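Local coordinates for putative CRISPR-associated endoribonuclease-like protein Cas6nc (Pyrococcus horikoshii, PDB 3QJL) that binds CRISPR RNA in an archaeal adaptive immune system and belongs to the Cas6 family of CRISPR endoribonucleases, though it may itself lack catalytic activity, at residues A[8-13]-A[113-118]; A[186-191]-A[210-215]. All coordinates share one frame; numbering follows the deposited sequence.

Contact 1. Residues A[8-13]-A[113-118]; sequences EVKLLP and VGDIKA
The carbonyl O of Lys10 accepts the amide N of Gly114 at 2.7 Å, while the amide N of Lys10 gives an almost straight bond to Asp115 O (2.9 Å, 178° at the hydrogen). Lys10 thus faces two residues at once, which is a beta bulge in an antiparallel ladder joining strands 5-13 and 109-118 inside the sheet of the N-terminal ferredoxin-like domain. Beyond the bulge Glu8 and Lys117 form a regular hydrogen-bonded pair, with Glu8 N to Lys117 O at 2.9 Å.

One face of the ladder is apolar and lies against helix 88-100. There Val9 CG1 meets Val113 CG1 at 3.7 Å, while the other methyl of that valine, CG2, is met by Leu11 CD2 at 4.0 Å. Val113 also packs on Val98 and Ile116 on Ala95, so branched aliphatic residues suit this covered side.

The face carrying Glu8 and Lys117 is polar. Glu8 also lies close to a phosphate of the bound RNA, a like charge that the neighbouring Lys117 may help to offset. Lys10 sends its amino group to a salt bridge with Asp78. Glu8 is extended, its CG anti to the backbone N (chi1 164°), and runs alongside Lys117, whose chain bends at chi2 and chi3. That bend brings Lys117 NZ to Glu8 OE2 in a salt bridge of 3.2 Å, the ammonium nitrogen standing above the carboxylate plane.

Contact 2. Residues A[186-191]-A[210-215]; sequences TIEVLK and VFRYAG. With nucleotides of chain B.
Backbone bonds zip Thr186 to Ala214 and Glu188 to Arg212 as antiparallel hydrogen-bonded pairs, and the regular pattern breaks at Val210. Its carbonyl O is gripped twice, by Leu190 N at 2.8 Å and by Lys191 N at 3.1 Å, the latter lying in the carbonyl plane on a lone pair. Val210 N returns a bond to Lys191 O at 2.7 Å, completing the pairing at the corner, after which strand 192-197 continues alongside strand 204-215.

The apolar contacts centre on Phe211, whose CD2 lies 3.7 Å from Ile187 CB. Ile187 also reaches the Tyr213 ring with CG2. Bulky hydrophobic residues fit this side because helices 160-176 and 217-226 back it, through Phe160 and Ile219 among others.

Charged groups pair on the reverse side. Glu188 and Arg212 point the same way, and Glu188 OE2 comes in at the guanidinium edge, in its plane, 3.4 Å from Arg212 NH1; the carboxylate is turned 72° from that plane. Pro68 of the second subunit packs on Glu188.

RNA contacts gather at the bulge. Leu190 CD1 lies 3.4 Å from O2 of C5 of chain B, and Val210 CG1 touches the ribose O4' of the same nucleotide. Lys191 stays extended until a bend at chi4 (78°) brings NZ to OP1 of A6 of chain B, a 2.8 Å hydrogen bond; a long cationic side chain suits this place beside the phosphate. Two successive residues facing one partner make a classic beta bulge, here forming part of the RNA-binding surface of the C-terminal Cas6 region.

From the N terminus, strand 5-13 enters at once into contact 1, but its partner segment 113-118 comes only after 99 intervening residues, which include helices 25-39, 41-47 and 88-100 and the remaining strands of the first sheet. Contact 1 therefore closes a long loop and ties the start of the N-terminal domain to its last strand. The chain then passes to the second sheet, where contact 2 closes a shorter loop of 18 residues between 186-191 and 210-215, containing strand 192-197 and the start of strand 204-215. The two contacts follow in series, neither nested nor crossed. Their centres lie 31 Å and nearest atoms about 19 Å apart, and each joins two strands of a different sheet.

Contact 1. Residues A[8-13]-A[113-118]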
loop_
_atom_site.group_PDB
_atom_site.type_symbol
_atom_site.label_atom_id
_atom_site.label_comp_id
_atom_site.label_asym_id
_atom_site.label_seq_id
_atom_site.Cartn_x
_atom_site.Cartn_y
_atom_site.Cartn_z
ATOM N N GLU A 8 19.674 -5.743 15.167
ATOM C CA GLU A 8 19.492 -4.470 14.513
ATOM C C GLU A 8 20.831 -3.801 14.301
ATOM O O GLU A 8 21.539 -3.496 15.253
ATOM C CB GLU A 8 18.601 -3.565 15.350
ATOM C CG GLU A 8 18.663 -2.110 14.935
ATOM C CD GLU A 8 17.612 -1.277 15.628
ATOM O OE1 GLU A 8 17.442 -0.091 15.256
ATOM O OE2 GLU A 8 16.945 -1.817 16.539
ATOM N N VAL A 9 21.168 -3.574 13.043
ATOM C CA VAL A 9 22.371 -2.861 12.661
ATOM C C VAL A 9 22.008 -1.428 12.303
ATOM O O VAL A 9 21.280 -1.206 11.350
ATOM C CB VAL A 9 22.966 -3.488 11.398
ATOM C CG1 VAL A 9 24.184 -2.707 10.936
ATOM C CG2 VAL A 9 23.279 -4.963 11.622
ATOM N N LYS A 10 22.506 -0.448 13.047
ATOM C CA LYS A 10 22.258 0.946 12.686
ATOM C C LYS A 10 23.255 1.434 11.647
ATOM O O LYS A 10 24.433 1.136 11.723
ATOM C CB LYS A 10 22.277 1.849 13.919
ATOM C CG LYS A 10 20.977 1.854 14.699
ATOM C CD LYS A 10 20.961 2.984 15.714
ATOM C CE LYS A 10 19.623 3.081 16.445
ATOM N NZ LYS A 10 18.591 3.862 15.683
ATOM N N LEU A 11 22.778 2.173 10.658
ATOM C CA LEU A 11 23.666 2.701 9.637
ATOM C C LEU A 11 23.569 4.215 9.568
ATOM O O LEU A 11 22.497 4.798 9.781
ATOM C CB LEU A 11 23.352 2.089 8.281
ATOM C CG LEU A 11 23.561 0.585 8.204
ATOM C CD1 LEU A 11 22.674 0.007 7.152
ATOM C CD2 LEU A 11 25.010 0.256 7.913
ATOM N N LEU A 12 24.705 4.845 9.290
ATOM C CA LEU A 12 24.787 6.294 9.228
ATOM C C LEU A 12 25.143 6.721 7.818
ATOM O O LEU A 12 26.193 6.335 7.302
ATOM C CB LEU A 12 25.825 6.803 10.224
ATOM C CG LEU A 12 25.658 6.223 11.634
ATOM C CD1 LEU A 12 26.998 6.120 12.360
ATOM C CD2 LEU A 12 24.653 7.020 12.455
ATOM N N PRO A 13 24.249 7.487 7.175
ATOM C CA PRO A 13 24.482 8.025 5.832
ATOM C C PRO A 13 25.599 9.047 5.911
ATOM O O PRO A 13 25.544 9.909 6.781
ATOM C CB PRO A 13 23.163 8.728 5.500
ATOM C CG PRO A 13 22.186 8.261 6.532
ATOM C CD PRO A 13 22.984 7.966 7.745
ATOM N N VAL A 113 28.633 1.626 9.684
ATOM C CA VAL A 113 27.918 0.875 10.708
ATOM C C VAL A 113 28.050 1.527 12.080
ATOM O O VAL A 113 29.152 1.746 12.576
ATOM C CB VAL A 113 28.404 -0.571 10.813
ATOM C CG1 VAL A 113 27.535 -1.336 11.793
ATOM C CG2 VAL A 113 28.389 -1.233 9.453
ATOM N N GLY A 114 26.909 1.831 12.683
ATOM C CA GLY A 114 26.852 2.305 14.052
ATOM C C GLY A 114 26.566 1.069 14.868
ATOM O O GLY A 114 26.929 -0.031 14.455
ATOM N N ASP A 115 25.883 1.226 15.993
ATOM C CA ASP A 115 25.669 0.106 16.909
ATOM C C ASP A 115 25.031 -1.122 16.265
ATOM O O ASP A 115 24.147 -1.015 15.411
ATOM C CB ASP A 115 24.825 0.553 18.099
ATOM C CG ASP A 115 25.145 1.970 18.530
ATOM O OD1 ASP A 115 24.504 2.905 17.987
ATOM O OD2 ASP A 115 26.046 2.147 19.389
ATOM N N ILE A 116 25.515 -2.289 16.674
ATOM C CA ILE A 116 24.842 -3.548 16.419
ATOM C C ILE A 116 24.189 -3.893 17.742
ATOM O O ILE A 116 24.693 -3.524 18.783
ATOM C CB ILE A 116 25.828 -4.673 16.028
ATOM C CG1 ILE A 116 26.392 -4.452 14.631
ATOM C CG2 ILE A 116 25.134 -6.011 16.021
ATOM C CD1 ILE A 116 27.248 -3.242 14.512
ATOM N N LYS A 117 23.037 -4.531 17.725
ATOM C CA LYS A 117 22.485 -4.996 18.981
ATOM C C LYS A 117 21.548 -6.170 18.773
ATOM O O LYS A 117 20.858 -6.238 17.771
ATOM C CB LYS A 117 21.786 -3.853 19.707
ATOM C CG LYS A 117 20.604 -4.310 20.527
ATOM C CD LYS A 117 19.287 -3.808 19.935
ATOM C CE LYS A 117 19.098 -2.319 20.200
ATOM N NZ LYS A 117 17.823 -1.808 19.620
ATOM N N ALA A 118 21.526 -7.097 19.721
ATOM C CA ALA A 118 20.603 -8.212 19.642
ATOM C C ALA A 118 19.270 -7.645 20.026
ATOM O O ALA A 118 19.187 -6.800 20.910
ATOM C CB ALA A 118 20.998 -9.325 20.592
#

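Contact 2. Residues A[186-191]-A[210-215]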
loop_
_atom_site.group_PDB
_atom_site.type_symbol
_atom_site.label_atom_id
_atom_site.label_comp_id
_atom_site.label_asym_id
_atom_site.label_seq_id
_atom_site.Cartn_x
_atom_site.Cartn_y
_atom_site.Cartn_z
ATOM N N THR A 186 -1.788 -22.549 6.544
ATOM C CA THR A 186 -2.380 -21.625 5.590
ATOM C C THR A 186 -1.978 -20.223 5.970
ATOM O O THR A 186 -1.616 -19.972 7.117
ATOM C CB THR A 186 -3.922 -21.658 5.629
ATOM O OG1 THR A 186 -4.363 -21.473 6.978
ATOM C CG2 THR A 186 -4.457 -22.971 5.093
ATOM N N ILE A 187 -2.049 -19.308 5.013
ATOM C CA ILE A 187 -1.963 -17.893 5.334
ATOM C C ILE A 187 -3.145 -17.182 4.693
ATOM O O ILE A 187 -3.539 -17.516 3.580
ATOM C CB ILE A 187 -0.657 -17.261 4.819
ATOM C CG1 ILE A 187 -0.801 -16.883 3.352
ATOM C CG2 ILE A 187 0.527 -18.198 5.017
ATOM C CD1 ILE A 187 0.378 -16.115 2.829
ATOM N N GLU A 188 -3.744 -16.225 5.387
ATOM C CA GLU A 188 -4.716 -15.385 4.704
ATOM C C GLU A 188 -4.317 -13.914 4.712
ATOM O O GLU A 188 -4.045 -13.331 5.765
ATOM C CB GLU A 188 -6.157 -15.615 5.180
ATOM C CG GLU A 188 -6.546 -14.946 6.476
ATOM C CD GLU A 188 -8.046 -15.006 6.703
ATOM O OE1 GLU A 188 -8.802 -15.010 5.696
ATOM O OE2 GLU A 188 -8.468 -15.062 7.881
ATOM N N VAL A 189 -4.260 -13.344 3.511
ATOM C CA VAL A 189 -3.806 -11.985 3.304
ATOM C C VAL A 189 -4.754 -10.998 3.969
ATOM O O VAL A 189 -5.962 -11.207 3.997
ATOM C CB VAL A 189 -3.742 -11.700 1.810
ATOM C CG1 VAL A 189 -3.410 -10.253 1.548
ATOM C CG2 VAL A 189 -2.734 -12.598 1.178
ATOM N N LEU A 190 -4.202 -9.922 4.504
ATOM C CA LEU A 190 -4.983 -8.901 5.187
ATOM C C LEU A 190 -4.767 -7.580 4.498
ATOM O O LEU A 190 -5.704 -6.887 4.182
ATOM C CB LEU A 190 -4.654 -8.822 6.673
ATOM C CG LEU A 190 -4.973 -10.105 7.439
ATOM C CD1 LEU A 190 -4.895 -9.903 8.948
ATOM C CD2 LEU A 190 -6.344 -10.588 7.041
ATOM N N LYS A 191 -3.519 -7.173 4.385
ATOM C CA LYS A 191 -3.171 -6.007 3.583
ATOM C C LYS A 191 -2.153 -6.493 2.563
ATOM O O LYS A 191 -1.199 -7.167 2.922
ATOM C CB LYS A 191 -2.558 -4.938 4.486
ATOM C CG LYS A 191 -2.273 -3.605 3.843
ATOM C CD LYS A 191 -1.798 -2.624 4.909
ATOM C CE LYS A 191 -1.676 -1.201 4.393
ATOM N NZ LYS A 191 -3.019 -0.533 4.305
ATOM N N VAL A 210 0.453 -7.774 5.011
ATOM C CA VAL A 210 0.193 -8.184 6.380
ATOM C C VAL A 210 -0.690 -9.403 6.252
ATOM O O VAL A 210 -1.701 -9.338 5.567
ATOM C CB VAL A 210 -0.544 -7.099 7.153
ATOM C CG1 VAL A 210 -1.168 -7.680 8.403
ATOM C CG2 VAL A 210 0.403 -5.969 7.488
ATOM N N PHE A 211 -0.306 -10.523 6.857
ATOM C CA PHE A 211 -1.107 -11.735 6.723
ATOM C C PHE A 211 -1.234 -12.491 8.034
ATOM O O PHE A 211 -0.491 -12.236 8.976
ATOM C CB PHE A 211 -0.533 -12.649 5.653
ATOM C CG PHE A 211 0.860 -13.118 5.936
ATOM C CD1 PHE A 211 1.945 -12.289 5.714
ATOM C CD2 PHE A 211 1.088 -14.400 6.408
ATOM C CE1 PHE A 211 3.229 -12.728 5.961
ATOM C CE2 PHE A 211 2.359 -14.844 6.659
ATOM C CZ PHE A 211 3.438 -14.006 6.439
ATOM N N ARG A 212 -2.200 -13.404 8.095
ATOM C CA ARG A 212 -2.372 -14.239 9.268
ATOM C C ARG A 212 -1.949 -15.650 8.945
ATOM O O ARG A 212 -2.353 -16.212 7.929
ATOM C CB ARG A 212 -3.810 -14.249 9.776
ATOM C CG ARG A 212 -4.034 -15.341 10.823
ATOM C CD ARG A 212 -5.375 -15.257 11.523
ATOM N NE ARG A 212 -5.603 -13.931 12.077
ATOM C CZ ARG A 212 -6.386 -13.027 11.503
ATOM N NH1 ARG A 212 -7.012 -13.327 10.368
ATOM N NH2 ARG A 212 -6.552 -11.832 12.060
ATOM N N TYR A 213 -1.122 -16.206 9.820
ATOM C CA TYR A 213 -0.597 -17.540 9.655
ATOM C C TYR A 213 -1.384 -18.429 10.582
ATOM O O TYR A 213 -1.706 -18.025 11.688
ATOM C CB TYR A 213 0.873 -17.552 10.060
ATOM C CG TYR A 213 1.526 -18.903 9.945
ATOM C CD1 TYR A 213 1.290 -19.894 10.890
ATOM C CD2 TYR A 213 2.380 -19.191 8.892
ATOM C CE1 TYR A 213 1.884 -21.137 10.789
ATOM C CE2 TYR A 213 2.983 -20.428 8.784
ATOM C CZ TYR A 213 2.731 -21.399 9.734
ATOM O OH TYR A 213 3.325 -22.640 9.618
ATOM N N ALA A 214 -1.718 -19.629 10.127
ATOM C CA ALA A 214 -2.316 -20.642 10.997
ATOM C C ALA A 214 -1.693 -22.012 10.691
ATOM O O ALA A 214 -1.126 -22.207 9.617
ATOM C CB ALA A 214 -3.812 -20.683 10.811
ATOM N N GLY A 215 -1.841 -22.972 11.601
ATOM C CA GLY A 215 -1.237 -24.277 11.400
ATOM C C GLY A 215 0.149 -24.484 11.965
ATOM O O GLY A 215 0.471 -23.970 13.035
ATOM P P C B 5 -0.761 -0.588 8.541
ATOM O OP1 C B 5 0.096 -0.045 7.460
ATOM O OP2 C B 5 -2.110 -0.004 8.745
ATOM O "O5'" C B 5 -0.868 -2.164 8.394
ATOM C "C5'" C B 5 -1.769 -2.914 9.193
ATOM C "C4'" C B 5 -2.834 -3.562 8.350
ATOM O "O4'" C B 5 -3.135 -4.877 8.887
ATOM C "C3'" C B 5 -4.154 -2.807 8.285
ATOM O "O3'" C B 5 -4.726 -2.969 6.989
ATOM C "C2'" C B 5 -5.004 -3.532 9.325
ATOM O "O2'" C B 5 -6.393 -3.436 9.117
ATOM C "C1'" C B 5 -4.509 -4.968 9.186
ATOM N N1 C B 5 -4.646 -5.777 10.414
ATOM C C2 C B 5 -5.653 -6.748 10.484
ATOM O O2 C B 5 -6.433 -6.894 9.524
ATOM N N3 C B 5 -5.756 -7.496 11.607
ATOM C C4 C B 5 -4.910 -7.309 12.628
ATOM N N4 C B 5 -5.067 -8.073 13.712
ATOM C C5 C B 5 -3.873 -6.333 12.577
ATOM C C6 C B 5 -3.775 -5.601 11.459
ATOM P P A B 7 -5.718 -4.381 0.031
ATOM O OP1 A B 7 -4.470 -4.383 0.817
ATOM O OP2 A B 7 -5.708 -3.756 -1.316
ATOM O "O5'" A B 7 -6.285 -5.854 -0.068
ATOM C "C5'" A B 7 -6.043 -6.797 0.954
ATOM C "C4'" A B 7 -7.155 -7.805 1.028
ATOM O "O4'" A B 7 -8.343 -7.169 1.557
ATOM C "C3'" A B 7 -7.590 -8.394 -0.304
ATOM O "O3'" A B 7 -6.818 -9.513 -0.671
ATOM C "C2'" A B 7 -9.052 -8.726 -0.074
ATOM O "O2'" A B 7 -9.178 -9.953 0.609
ATOM C "C1'" A B 7 -9.481 -7.611 0.868
ATOM N N9 A B 7 -10.059 -6.459 0.148
ATOM C C8 A B 7 -9.581 -5.174 0.147
ATOM N N7 A B 7 -10.294 -4.338 -0.569
ATOM C C5 A B 7 -11.317 -5.126 -1.077
ATOM C C6 A B 7 -12.402 -4.833 -1.914
ATOM N N6 A B 7 -12.674 -3.625 -2.411
ATOM N N1 A B 7 -13.226 -5.846 -2.225
ATOM C C2 A B 7 -12.972 -7.061 -1.738
ATOM N N3 A B 7 -11.990 -7.470 -0.944
ATOM C C4 A B 7 -11.189 -6.436 -0.639
ATOM P P A B 6 -5.641 -1.808 6.353
ATOM O OP1 A B 6 -4.854 -0.557 6.378
ATOM O OP2 A B 6 -6.935 -1.845 7.057
ATOM O "O5'" A B 6 -5.833 -2.297 4.856
ATOM C "C5'" A B 6 -6.346 -3.597 4.577
ATOM C "C4'" A B 6 -7.140 -3.630 3.288
ATOM O "O4'" A B 6 -8.409 -2.967 3.495
ATOM C "C3'" A B 6 -6.484 -2.939 2.097
ATOM O "O3'" A B 6 -6.838 -3.624 0.901
ATOM C "C2'" A B 6 -7.130 -1.560 2.110
ATOM O "O2'" A B 6 -7.142 -0.907 0.862
ATOM C "C1'" A B 6 -8.543 -1.879 2.598
ATOM N N9 A B 6 -9.184 -0.780 3.327
ATOM C C8 A B 6 -8.691 -0.188 4.459
ATOM N N7 A B 6 -9.445 0.767 4.941
ATOM C C5 A B 6 -10.517 0.811 4.072
ATOM C C6 A B 6 -11.658 1.626 4.048
ATOM N N6 A B 6 -11.893 2.565 4.964
ATOM N N1 A B 6 -12.552 1.434 3.052
ATOM C C2 A B 6 -12.288 0.488 2.151
ATOM N N3 A B 6 -11.249 -0.341 2.067
ATOM C C4 A B 6 -10.380 -0.135 3.071
#